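Long-range contacts in Adhesin/hemolysin (Burkholderia pseudomallei 1026a, PDB 4G6V), which acts as the tRNase toxin of a contact-dependent growth inhibition system, which lets bacteria stop the growth of closely related neighbours: residues Ile64-Ser69 against Asn91-Ile96; Asp102-Ala107 against Ile130-Ala135. One frame throughout, in Å; residues are numbered along the deposited sequence.

Contact 1 of 2, residues Ile64-Ser69 against Asn91-Ile96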
loop_
_atom_site.group_PDB
_atom_site.type_symbol
_atom_site.label_atom_id
_atom_site.label_comp_id
_atom_site.label_asym_id
_atom_site.label_seq_id
_atom_site.Cartn_x
_atom_site.Cartn_y
_atom_site.Cartn_z
ATOM N N ILE A 64 4.208 8.268 9.973
ATOM C CA ILE A 64 5.494 8.695 10.512
ATOM C C ILE A 64 6.584 8.362 9.507
ATOM O O ILE A 64 7.319 9.239 9.054
ATOM C CB ILE A 64 5.848 8.012 11.884
ATOM C CG1 ILE A 64 4.931 8.497 13.002
ATOM C CG2 ILE A 64 7.255 8.353 12.316
ATOM C CD1 ILE A 64 4.899 9.989 13.113
ATOM N N ARG A 65 6.686 7.091 9.147
ATOM C CA ARG A 65 7.770 6.649 8.269
ATOM C C ARG A 65 7.808 7.332 6.897
ATOM O O ARG A 65 8.878 7.473 6.295
ATOM C CB ARG A 65 7.736 5.141 8.127
ATOM C CG ARG A 65 7.888 4.442 9.458
ATOM C CD ARG A 65 9.339 4.302 9.772
ATOM N NE ARG A 65 9.554 3.547 10.994
ATOM C CZ ARG A 65 9.768 4.100 12.181
ATOM N NH1 ARG A 65 9.788 5.421 12.300
ATOM N NH2 ARG A 65 9.960 3.332 13.249
ATOM N N GLU A 66 6.646 7.759 6.410
ATOM C CA GLU A 66 6.558 8.511 5.162
ATOM C C GLU A 66 7.161 9.916 5.336
ATOM O O GLU A 66 7.980 10.370 4.534
ATOM C CB GLU A 66 5.104 8.617 4.695
ATOM C CG GLU A 66 4.938 9.400 3.408
ATOM C CD GLU A 66 3.638 10.184 3.360
ATOM O OE1 GLU A 66 2.594 9.591 3.682
ATOM O OE2 GLU A 66 3.660 11.386 2.992
ATOM N N ASN A 67 6.756 10.612 6.389
ATOM C CA ASN A 67 7.340 11.914 6.659
ATOM C C ASN A 67 8.842 11.795 6.896
ATOM O O ASN A 67 9.612 12.658 6.477
ATOM C CB ASN A 67 6.625 12.606 7.820
ATOM C CG ASN A 67 5.326 13.285 7.377
ATOM O OD1 ASN A 67 5.066 13.451 6.180
ATOM N ND2 ASN A 67 4.511 13.683 8.341
ATOM N N GLN A 68 9.250 10.696 7.525
ATOM C CA GLN A 68 10.661 10.461 7.788
ATOM C C GLN A 68 11.496 10.136 6.547
ATOM O O GLN A 68 12.643 10.568 6.453
ATOM C CB GLN A 68 10.839 9.381 8.841
ATOM C CG GLN A 68 10.401 9.823 10.224
ATOM C CD GLN A 68 10.502 8.704 11.243
ATOM O OE1 GLN A 68 10.195 7.534 10.952
ATOM N NE2 GLN A 68 10.944 9.050 12.443
ATOM N N SER A 69 10.937 9.369 5.610
ATOM C CA SER A 69 11.655 9.056 4.372
ATOM C C SER A 69 11.945 10.303 3.552
ATOM O O SER A 69 12.986 10.396 2.911
ATOM C CB SER A 69 10.891 8.042 3.531
ATOM O OG SER A 69 11.130 6.732 4.013
ATOM N N ASN A 91 -3.210 10.618 -5.516
ATOM C CA ASN A 91 -2.405 11.598 -4.799
ATOM C C ASN A 91 -1.127 10.959 -4.266
ATOM O O ASN A 91 -1.116 10.448 -3.154
ATOM C CB ASN A 91 -3.217 12.176 -3.640
ATOM C CG ASN A 91 -4.407 12.984 -4.115
ATOM O OD1 ASN A 91 -4.262 13.961 -4.855
ATOM N ND2 ASN A 91 -5.595 12.575 -3.703
ATOM N N PRO A 92 -0.044 10.983 -5.055
ATOM C CA PRO A 92 1.196 10.328 -4.615
ATOM C C PRO A 92 1.826 10.957 -3.361
ATOM O O PRO A 92 1.566 12.118 -2.997
ATOM C CB PRO A 92 2.135 10.473 -5.821
ATOM C CG PRO A 92 1.542 11.538 -6.655
ATOM C CD PRO A 92 0.070 11.570 -6.397
ATOM N N ASP A 93 2.661 10.161 -2.702
ATOM C CA ASP A 93 3.357 10.575 -1.499
ATOM C C ASP A 93 4.360 11.698 -1.769
ATOM O O ASP A 93 4.314 12.758 -1.137
ATOM C CB ASP A 93 4.084 9.372 -0.882
ATOM C CG ASP A 93 3.139 8.392 -0.213
ATOM O OD1 ASP A 93 1.978 8.776 0.065
ATOM O OD2 ASP A 93 3.566 7.242 0.043
ATOM N N TYR A 94 5.268 11.440 -2.704
ATOM C CA TYR A 94 6.325 12.376 -3.037
ATOM C C TYR A 94 6.424 12.656 -4.528
ATOM O O TYR A 94 5.776 11.993 -5.351
ATOM C CB TYR A 94 7.678 11.800 -2.677
ATOM C CG TYR A 94 7.722 11.009 -1.406
ATOM C CD1 TYR A 94 7.448 11.611 -0.169
ATOM C CD2 TYR A 94 8.104 9.672 -1.423
ATOM C CE1 TYR A 94 7.516 10.898 0.993
ATOM C CE2 TYR A 94 8.191 8.947 -0.257
ATOM C CZ TYR A 94 7.891 9.566 0.955
ATOM O OH TYR A 94 7.961 8.843 2.119
ATOM N N THR A 95 7.425 13.484 -4.836
ATOM C CA THR A 95 8.022 13.674 -6.158
ATOM C C THR A 95 9.545 13.733 -5.904
ATOM O O THR A 95 10.001 14.611 -5.170
ATOM C CB THR A 95 7.553 14.977 -6.817
ATOM O OG1 THR A 95 7.921 16.092 -5.996
ATOM C CG2 THR A 95 6.042 14.966 -7.001
ATOM N N ILE A 96 10.332 12.811 -6.472
ATOM C CA ILE A 96 11.741 12.737 -6.142
ATOM C C ILE A 96 12.546 13.053 -7.407
ATOM O O ILE A 96 12.584 12.256 -8.380
ATOM C CB ILE A 96 12.111 11.376 -5.515
ATOM C CG1 ILE A 96 11.391 11.198 -4.187
ATOM C CG2 ILE A 96 13.623 11.252 -5.298
ATOM C CD1 ILE A 96 11.800 9.974 -3.455
#
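Two first torsions bring Glu66 and Tyr94 together: Glu66 CG stands anti to the backbone N (chi1 179°), while Tyr94 CG lies anti to its own carbonyl carbon (chi1 -38°), and the two side chains then slide past each other in opposite directions. The phenol reaches the helix, where Tyr94 OH donates to Glu66 O at 2.9 Å. That donor lies in the carbonyl plane, on a lone pair, and the acceptor sits at the edge of the ring. The same hydroxyl is flanked by aliphatic carbon, with Glu66 CG 3.3 Å from Tyr94 OH and Ser69 CB also 3.3 Å from Tyr94 OH. One face of the ring is covered from within its own segment, Asp93 CB lying 3.9 Å above the plane and over the centre of the Tyr94 ring. This contact joins helix 57-74 to the start of strand 94-96 in a toxin domain of the PDDEXK nuclease clan, and both acids of the contact are probably active-site residues. A bend at chi2 carries the Glu66 carboxylate to that of Asp93. The two groups stack with planes 11° apart, and Glu66 OE1 is 3.8 Å from Asp93 OD1. Partners beyond the segments hold this acidic pair: Thr49 bonds Glu66 OE2, Lys69 of the CdiI chain forms a salt bridge with Glu66 OE1, and Ala2 N of that chain bonds Asp93 OD2.

Contact 2 of 2, residues Asp102-Ala107 against Ile130-Ala135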
loop_
_atom_site.group_PDB
_atom_site.type_symbol
_atom_site.label_atom_id
_atom_site.label_comp_id
_atom_site.label_asym_id
_atom_site.label_seq_id
_atom_site.Cartn_x
_atom_site.Cartn_y
_atom_site.Cartn_z
ATOM N N ASP A 102 6.149 6.654 -4.168
ATOM C CA ASP A 102 5.327 6.308 -3.014
ATOM C C ASP A 102 6.173 5.632 -1.929
ATOM O O ASP A 102 7.132 4.918 -2.242
ATOM C CB ASP A 102 4.143 5.421 -3.415
ATOM C CG ASP A 102 2.929 6.229 -3.870
ATOM O OD1 ASP A 102 2.980 7.479 -3.826
ATOM O OD2 ASP A 102 1.916 5.606 -4.267
ATOM N N ASN A 103 5.828 5.879 -0.662
ATOM C CA ASN A 103 6.520 5.258 0.473
ATOM C C ASN A 103 5.853 3.957 0.870
ATOM O O ASN A 103 4.631 3.863 0.886
ATOM C CB ASN A 103 6.568 6.194 1.700
ATOM C CG ASN A 103 7.429 5.628 2.847
ATOM O OD1 ASN A 103 8.636 5.470 2.697
ATOM N ND2 ASN A 103 6.799 5.312 3.993
ATOM N N TYR A 104 6.668 2.956 1.177
ATOM C CA TYR A 104 6.185 1.671 1.676
ATOM C C TYR A 104 7.100 1.211 2.808
ATOM O O TYR A 104 8.310 1.018 2.623
ATOM C CB TYR A 104 6.103 0.645 0.539
ATOM C CG TYR A 104 6.012 -0.799 0.956
ATOM C CD1 TYR A 104 5.125 -1.217 1.947
ATOM C CD2 TYR A 104 6.800 -1.757 0.343
ATOM C CE1 TYR A 104 5.054 -2.556 2.324
ATOM C CE2 TYR A 104 6.721 -3.102 0.700
ATOM C CZ TYR A 104 5.853 -3.500 1.685
ATOM O OH TYR A 104 5.789 -4.850 2.014
ATOM N N ALA A 105 6.522 1.081 3.993
ATOM C CA ALA A 105 7.327 0.860 5.183
ATOM C C ALA A 105 6.973 -0.470 5.828
ATOM O O ALA A 105 6.304 -0.505 6.844
ATOM C CB ALA A 105 7.160 2.012 6.161
ATOM N N PRO A 106 7.447 -1.566 5.225
ATOM C CA PRO A 106 7.108 -2.921 5.656
ATOM C C PRO A 106 7.482 -3.154 7.109
ATOM O O PRO A 106 8.568 -2.748 7.535
ATOM C CB PRO A 106 7.970 -3.804 4.740
ATOM C CG PRO A 106 9.125 -2.930 4.360
ATOM C CD PRO A 106 8.497 -1.572 4.187
ATOM N N ALA A 107 6.574 -3.768 7.864
ATOM C CA ALA A 107 6.875 -4.180 9.224
ATOM C C ALA A 107 7.209 -5.665 9.185
ATOM O O ALA A 107 7.926 -6.179 10.053
ATOM C CB ALA A 107 5.702 -3.912 10.138
ATOM N N ILE A 130 8.888 3.385 -5.956
ATOM C CA ILE A 130 8.633 3.106 -4.553
ATOM C C ILE A 130 9.844 3.403 -3.686
ATOM O O ILE A 130 10.950 2.927 -3.972
ATOM C CB ILE A 130 8.330 1.619 -4.326
ATOM C CG1 ILE A 130 7.421 1.048 -5.414
ATOM C CG2 ILE A 130 7.786 1.424 -2.922
ATOM C CD1 ILE A 130 5.956 1.236 -5.168
ATOM N N VAL A 131 9.633 4.181 -2.628
ATOM C CA VAL A 131 10.615 4.257 -1.545
ATOM C C VAL A 131 10.284 3.151 -0.549
ATOM O O VAL A 131 9.153 3.077 -0.021
ATOM C CB VAL A 131 10.599 5.608 -0.810
ATOM C CG1 VAL A 131 11.506 5.543 0.398
ATOM C CG2 VAL A 131 11.002 6.746 -1.739
ATOM N N VAL A 132 11.247 2.261 -0.326
ATOM C CA VAL A 132 11.048 1.199 0.644
ATOM C C VAL A 132 11.899 1.463 1.865
ATOM O O VAL A 132 13.119 1.360 1.802
ATOM C CB VAL A 132 11.440 -0.164 0.120
ATOM C CG1 VAL A 132 11.216 -1.212 1.242
ATOM C CG2 VAL A 132 10.654 -0.516 -1.163
ATOM N N ASN A 133 11.230 1.774 2.972
ATOM C CA ASN A 133 11.862 2.160 4.225
ATOM C C ASN A 133 11.897 1.006 5.213
ATOM O O ASN A 133 10.843 0.586 5.744
ATOM C CB ASN A 133 11.080 3.318 4.821
ATOM C CG ASN A 133 11.802 3.982 5.957
ATOM O OD1 ASN A 133 12.661 3.380 6.610
ATOM N ND2 ASN A 133 11.451 5.238 6.216
ATOM N N LEU A 134 13.101 0.497 5.476
ATOM C CA LEU A 134 13.252 -0.703 6.314
ATOM C C LEU A 134 13.323 -0.456 7.840
ATOM O O LEU A 134 13.776 -1.326 8.584
ATOM C CB LEU A 134 14.440 -1.560 5.848
ATOM C CG LEU A 134 14.413 -2.077 4.397
ATOM C CD1 LEU A 134 15.574 -3.020 4.134
ATOM C CD2 LEU A 134 13.095 -2.772 4.052
ATOM N N ALA A 135 12.865 0.711 8.297
ATOM C CA ALA A 135 12.892 1.068 9.728
ATOM C C ALA A 135 12.381 -0.049 10.641
ATOM O O ALA A 135 13.045 -0.421 11.602
ATOM C CB ALA A 135 12.097 2.352 9.977
#
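Tyr104 leaves its strand with CB 3.9 Å from Ile130 CG2, the first of its contacts on the face of the sheet that also carries Val132. A chi1 of 163° sets its CG opposite the backbone N, and the ring runs outward from there: CD2 lies 4.3 Å from Val132 CG2, which approaches the ring obliquely, and Pro106 CD stands over the centre of one face. The side chain also packs on Ile114, Thr117 and Lys121, and on Glu98 of the CdiI chain. Parallel pairing rests on three backbone hydrogen bonds of 2.6 to 3.0 Å: Val131 N to Asp102 O, Tyr104 N to Val131 O and Asn133 N to Tyr104 O. Val131 therefore bonds to the residues flanking Asn103. On the opposite face Asn103 OD1 lies beside Val131 CG1 at 3.7 Å, and takes its hydrogen bond from Ser69 OG. After the last backbone bond, Pro106 CG meets Leu134 CD2 at 4.0 Å, while an Asx turn from Asn133 OD1 to Ala135 N turns the chain. Asp102, probably catalytic, bonds Asp93 N through OD1. Strands 99-104 and 129-133 belong to one beta-alpha-beta unit: its helix 111-123 packs on the Tyr104 face, helix 57-74 lies on the Asn103 and Val131 side, where Tyr94 and Ile96 of the adjacent strand 94-96 also reach Val131, and strand 159-162 continues the sheet beyond Val132.

From the N terminus, helix 57-74 comes first, and contact 1 closes the loop that runs from it through strand 79-82 to strand 94-96. The chain then turns directly into strand 99-104, where contact 2 opens; its loop holds helix 111-123 and ends on strand 129-133. The two loops follow in series, neither nesting nor crossing, with centres about 9 Å apart. They join where strands 94-96 and 99-104 are neighbours in the sheet: Asp93 OD2 probably bonds Asn103 N at 2.7 Å. Together they tie helix 57-74 to the middle of the sheet, bringing probable active-site acids from both contacts together.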